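Local coordinates for protein Lem22 (Legionella pneumophila subsp. pneumophila ATCC 43290, PDB 5WD9) that is of unknown molecular function but is a bacterial effector, probably delivered into host cells, where it may act by binding other proteins, at residues M15-Q18 and I19-K23; E66-S69 and L70-M74. All coordinates share one frame; numbering follows the deposited sequence. Where two conformers were deposited one is given.

Contact 1: residues M15-Q18 and I19-K23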
loop_
_atom_site.group_PDB
_atom_site.type_symbol
_atom_site.label_atom_id
_atom_site.label_comp_id
_atom_site.label_asym_id
_atom_site.label_seq_id
_atom_site.Cartn_x
_atom_site.Cartn_y
_atom_site.Cartn_z
ATOM N N MET A 15 3.068 -3.346 2.278
ATOM C CA MET A 15 2.416 -2.064 2.522
ATOM C C MET A 15 2.389 -1.733 4.003
ATOM O O MET A 15 2.649 -0.590 4.392
ATOM C CB MET A 15 0.997 -2.077 1.965
ATOM C CG MET A 15 0.930 -2.111 0.446
ATOM S SD MET A 15 -0.774 -2.127 -0.155
ATOM C CE MET A 15 -1.195 -0.388 0.026
ATOM N N GLU A 16 2.067 -2.718 4.845
ATOM C CA GLU A 16 2.036 -2.468 6.282
ATOM C C GLU A 16 3.409 -2.037 6.779
ATOM O O GLU A 16 3.524 -1.090 7.567
ATOM C CB GLU A 16 1.548 -3.715 7.016
ATOM C CG GLU A 16 1.332 -3.506 8.503
ATOM C CD GLU A 16 0.454 -4.578 9.113
ATOM O OE1 GLU A 16 -0.433 -5.103 8.402
ATOM O OE2 GLU A 16 0.659 -4.898 10.302
ATOM N N ASP A 17 4.460 -2.701 6.300
ATOM C CA ASP A 17 5.825 -2.373 6.689
ATOM C C ASP A 17 6.196 -0.962 6.257
ATOM O O ASP A 17 6.770 -0.196 7.033
ATOM C CB ASP A 17 6.772 -3.389 6.053
ATOM C CG ASP A 17 8.213 -3.106 6.346
ATOM O OD1 ASP A 17 8.657 -3.476 7.448
ATOM O OD2 ASP A 17 8.905 -2.523 5.484
ATOM N N GLN A 18 5.895 -0.603 5.011
ATOM C CA GLN A 18 6.260 0.727 4.534
ATOM C C GLN A 18 5.454 1.819 5.223
ATOM O O GLN A 18 5.992 2.884 5.532
ATOM C CB GLN A 18 6.094 0.792 3.021
ATOM C CG GLN A 18 6.979 -0.189 2.254
ATOM C CD GLN A 18 8.456 0.112 2.430
ATOM O OE1 GLN A 18 8.976 1.039 1.811
ATOM N NE2 GLN A 18 9.135 -0.664 3.268
ATOM N N ILE A 19 4.174 1.575 5.479
ATOM C CA ILE A 19 3.353 2.558 6.177
ATOM C C ILE A 19 3.884 2.772 7.586
ATOM O O ILE A 19 3.975 3.909 8.071
ATOM C CB ILE A 19 1.878 2.115 6.163
ATOM C CG1 ILE A 19 1.310 2.275 4.755
ATOM C CG2 ILE A 19 1.057 2.892 7.209
ATOM C CD1 ILE A 19 -0.007 1.527 4.509
ATOM N N ALA A 20 4.285 1.687 8.253
ATOM C CA ALA A 20 4.850 1.808 9.593
ATOM C C ALA A 20 6.146 2.612 9.568
ATOM O O ALA A 20 6.366 3.486 10.418
ATOM C CB ALA A 20 5.059 0.419 10.194
ATOM N N LYS A 21 7.004 2.359 8.582
ATOM C CA LYS A 21 8.259 3.101 8.506
ATOM C C LYS A 21 8.018 4.566 8.171
ATOM O O LYS A 21 8.745 5.446 8.656
ATOM C CB LYS A 21 9.180 2.451 7.478
ATOM C CG LYS A 21 9.737 1.127 7.976
ATOM C CD LYS A 21 10.374 0.295 6.892
ATOM C CE LYS A 21 10.993 -0.952 7.498
ATOM N NZ LYS A 21 11.345 -1.892 6.409
ATOM N N ALA A 22 7.017 4.852 7.339
ATOM C CA ALA A 22 6.641 6.238 7.084
ATOM C C ALA A 22 6.273 6.949 8.377
ATOM O O ALA A 22 6.747 8.058 8.644
ATOM C CB ALA A 22 5.462 6.272 6.123
ATOM N N LYS A 23 5.429 6.322 9.198
ATOM C CA LYS A 23 5.015 6.950 10.450
ATOM C C LYS A 23 6.171 7.172 11.413
ATOM O O LYS A 23 6.080 8.055 12.275
ATOM C CB LYS A 23 3.926 6.119 11.113
ATOM C CG LYS A 23 2.649 6.051 10.323
ATOM C CD LYS A 23 1.716 5.072 10.978
ATOM C CE LYS A 23 0.403 5.018 10.264
ATOM N NZ LYS A 23 -0.446 3.945 10.848
HETATM O O HOH W 1 12.560 -0.839 3.855
#
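Asp17 and Lys21 form an i to i+4 salt bridge along helix 4-24, the first helix of an up-and-down three-helix bundle. Their side chains cross obliquely: a chi1 of 178° swings the Asp17 carboxylate away from the backbone N, to the side of the carbonyl carbon, which leaves it beside the extended lysine chain. Lys21 NZ reaches Asp17 OD2 at 2.7 Å, on the syn lone pair, the side of OD1, while the methylenes of the lysine lie over the Asp17 carbonyl oxygen, with Lys21 CG 3.4 Å from Asp17 O.

Gln18 enters from another direction. Its chain bends at chi2 (-64°) and brings the amide back to the same carboxylate oxygen, where Gln18 NE2 donates to Asp17 OD2 over 2.9 Å. The acceptor lies close to the amide plane and is met nearly along its C-O axis, although the N-H...O angle of 138° shows a bent bond. Two donors thus grip OD2 and together should limit rotation of the carboxylate. Asn37 of helix 28-52 takes the other end of the amide, OE1, so this glutamine also ties two helices together.

Met15 and Ile19 face helix 58-87 as well: Met15 touches Ile67 there and His42 of helix 28-52, and Ile19 touches Leu77. Between these two residues, Ile19 CG1 lies 3.2 Å from Met15 O, the oxygen that accepts the Ile19 backbone N-H at 2.9 Å. At the polar end, water 1 accepts from Lys21 NZ at 3.0 Å and only weakly from Gln18 NE2.

Contact 2: residues E66-S69 and L70-M74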
loop_
_atom_site.group_PDB
_atom_site.type_symbol
_atom_site.label_atom_id
_atom_site.label_comp_id
_atom_site.label_asym_id
_atom_site.label_seq_id
_atom_site.Cartn_x
_atom_site.Cartn_y
_atom_site.Cartn_z
ATOM N N GLU A 66 -7.954 -6.678 3.595
ATOM C CA GLU A 66 -6.855 -6.138 4.396
ATOM C C GLU A 66 -6.042 -5.121 3.608
ATOM O O GLU A 66 -5.673 -4.055 4.132
ATOM C CB GLU A 66 -5.956 -7.276 4.881
ATOM C CG GLU A 66 -6.624 -8.202 5.898
ATOM C CD GLU A 66 -5.792 -9.436 6.221
ATOM O OE1 GLU A 66 -4.731 -9.644 5.601
ATOM O OE2 GLU A 66 -6.205 -10.222 7.107
ATOM N N ILE A 67 -5.779 -5.417 2.337
ATOM C CA ILE A 67 -4.997 -4.523 1.495
ATOM C C ILE A 67 -5.760 -3.237 1.249
ATOM O O ILE A 67 -5.177 -2.151 1.239
ATOM C CB ILE A 67 -4.651 -5.231 0.176
ATOM C CG1 ILE A 67 -3.585 -6.292 0.440
ATOM C CG2 ILE A 67 -4.144 -4.230 -0.868
ATOM C CD1 ILE A 67 -3.511 -7.334 -0.620
ATOM N N ARG A 68 -7.079 -3.323 1.074
ATOM C CA ARG A 68 -7.842 -2.117 0.800
ATOM C C ARG A 68 -7.748 -1.143 1.966
ATOM O O ARG A 68 -7.630 0.071 1.766
ATOM C CB ARG A 68 -9.290 -2.500 0.504
ATOM C CG ARG A 68 -10.208 -1.309 0.389
ATOM C CD ARG A 68 -10.013 -0.539 -0.883
ATOM N NE ARG A 68 -10.892 0.630 -0.898
ATOM C CZ ARG A 68 -11.003 1.474 -1.916
ATOM N NH1 ARG A 68 -10.278 1.293 -3.005
ATOM N NH2 ARG A 68 -11.835 2.506 -1.834
ATOM N N SER A 69 -7.807 -1.655 3.192
ATOM C CA SER A 69 -7.681 -0.778 4.348
ATOM C C SER A 69 -6.328 -0.081 4.354
ATOM O O SER A 69 -6.241 1.121 4.642
ATOM C CB SER A 69 -7.854 -1.600 5.620
ATOM O OG SER A 69 -7.672 -0.792 6.772
ATOM N N LEU A 70 -5.261 -0.821 4.053
ATOM C CA LEU A 70 -3.935 -0.215 3.995
ATOM C C LEU A 70 -3.845 0.795 2.861
ATOM O O LEU A 70 -3.195 1.837 2.999
ATOM C CB LEU A 70 -2.888 -1.304 3.822
ATOM C CG LEU A 70 -2.767 -2.226 5.029
ATOM C CD1 LEU A 70 -2.007 -3.482 4.642
ATOM C CD2 LEU A 70 -2.081 -1.506 6.184
ATOM N N TYR A 71 -4.467 0.493 1.720
ATOM C CA TYR A 71 -4.470 1.428 0.601
ATOM C C TYR A 71 -5.131 2.740 0.989
ATOM O O TYR A 71 -4.610 3.823 0.693
ATOM C CB TYR A 71 -5.172 0.775 -0.589
ATOM C CG TYR A 71 -5.417 1.681 -1.761
ATOM C CD1 TYR A 71 -4.368 2.171 -2.531
ATOM C CD2 TYR A 71 -6.702 2.056 -2.103
ATOM C CE1 TYR A 71 -4.602 3.007 -3.604
ATOM C CE2 TYR A 71 -6.946 2.881 -3.175
ATOM C CZ TYR A 71 -5.891 3.353 -3.915
ATOM O OH TYR A 71 -6.169 4.191 -4.974
ATOM N N GLU A 72 -6.293 2.667 1.648
ATOM C CA GLU A 72 -6.991 3.884 2.046
ATOM C C GLU A 72 -6.172 4.684 3.045
ATOM O O GLU A 72 -6.086 5.909 2.947
ATOM C CB GLU A 72 -8.357 3.529 2.639
ATOM C CG GLU A 72 -9.342 3.023 1.606
ATOM C CD GLU A 72 -9.854 4.134 0.720
ATOM O OE1 GLU A 72 -9.876 5.299 1.175
ATOM O OE2 GLU A 72 -10.234 3.846 -0.433
ATOM N N GLU A 73 -5.539 4.005 4.004
ATOM C CA GLU A 73 -4.686 4.715 4.949
ATOM C C GLU A 73 -3.518 5.375 4.219
ATOM O O GLU A 73 -3.157 6.527 4.504
ATOM C CB GLU A 73 -4.169 3.733 5.998
ATOM C CG GLU A 73 -3.291 4.416 7.046
ATOM C CD GLU A 73 -2.689 3.454 8.046
ATOM O OE1 GLU A 73 -2.694 2.233 7.803
ATOM O OE2 GLU A 73 -2.191 3.946 9.082
ATOM N N MET A 74 -2.913 4.648 3.282
ATOM C CA MET A 74 -1.797 5.190 2.514
ATOM C C MET A 74 -2.204 6.444 1.757
ATOM O O MET A 74 -1.449 7.422 1.710
ATOM C CB MET A 74 -1.283 4.128 1.542
ATOM C CG MET A 74 -0.129 4.587 0.657
ATOM S SD MET A 74 -0.640 5.381 -0.881
ATOM C CE MET A 74 -1.494 4.019 -1.685
HETATM O O HOH W 2 -4.994 0.679 7.582
#
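Glu72 crosses Arg68, one helical turn earlier, at a slant and meets it with nearly every atom of its side chain. At the root, Glu72 CB is 3.6 Å from Arg68 O. CG, set beside the backbone N by a chi1 of -71°, comes nearer, Glu72 CG standing 3.4 Å from Arg68 O, the same oxygen that accepts the Glu72 amide N-H. A bend at chi2 then turns the carboxylate to the arginine, and Glu72 CD ends 3.6 Å from Arg68 NH2. At the tip OE2 forms a salt bridge with Arg68 NH2 at 2.5 Å.

This is an i to i+4 ion pair on helix 58-87, the last helix of the three-helix bundle. It is not a side-on, two-pronged pair: OE2 sits over one face of the guanidinium, whose plane is 51° from that of the carboxylate, and the shortness of the approach makes its finer geometry doubtful. Arg68 also leans on Tyr71, its NH1 lying at the ring edge, 3.7 Å from Tyr71 CE2; that ring in turn stacks with His42. Round the helix, Glu73 OE2 is salt-bridged to Lys23 of helix 4-24, while water 2 donates to Glu73 OE1 at 2.8 Å and hydrogen-bonds Ser69 OG.

Overall arrangement
Contact 1 on helix 4-24 and contact 2 on helix 58-87 have centres about 11 Å apart and touch directly. The polar tie is a salt bridge from Lys23 NZ to Glu73 OE2 at 2.5 Å, an unusually short separation whose exact value should be read with caution. Beside it, Ile19 CG2 lies 3.9 Å from Glu73 OE1. Deeper in the interface, Ile19 CD1 packs 3.5 Å from Leu70 O, and Met15 CE lies 3.8 Å from Tyr71 N, so side chains of the first helix rest on the backbone of the third. Helix 28-52 joins both contacts through His42, which Met15, Ile67 and Tyr71 all meet.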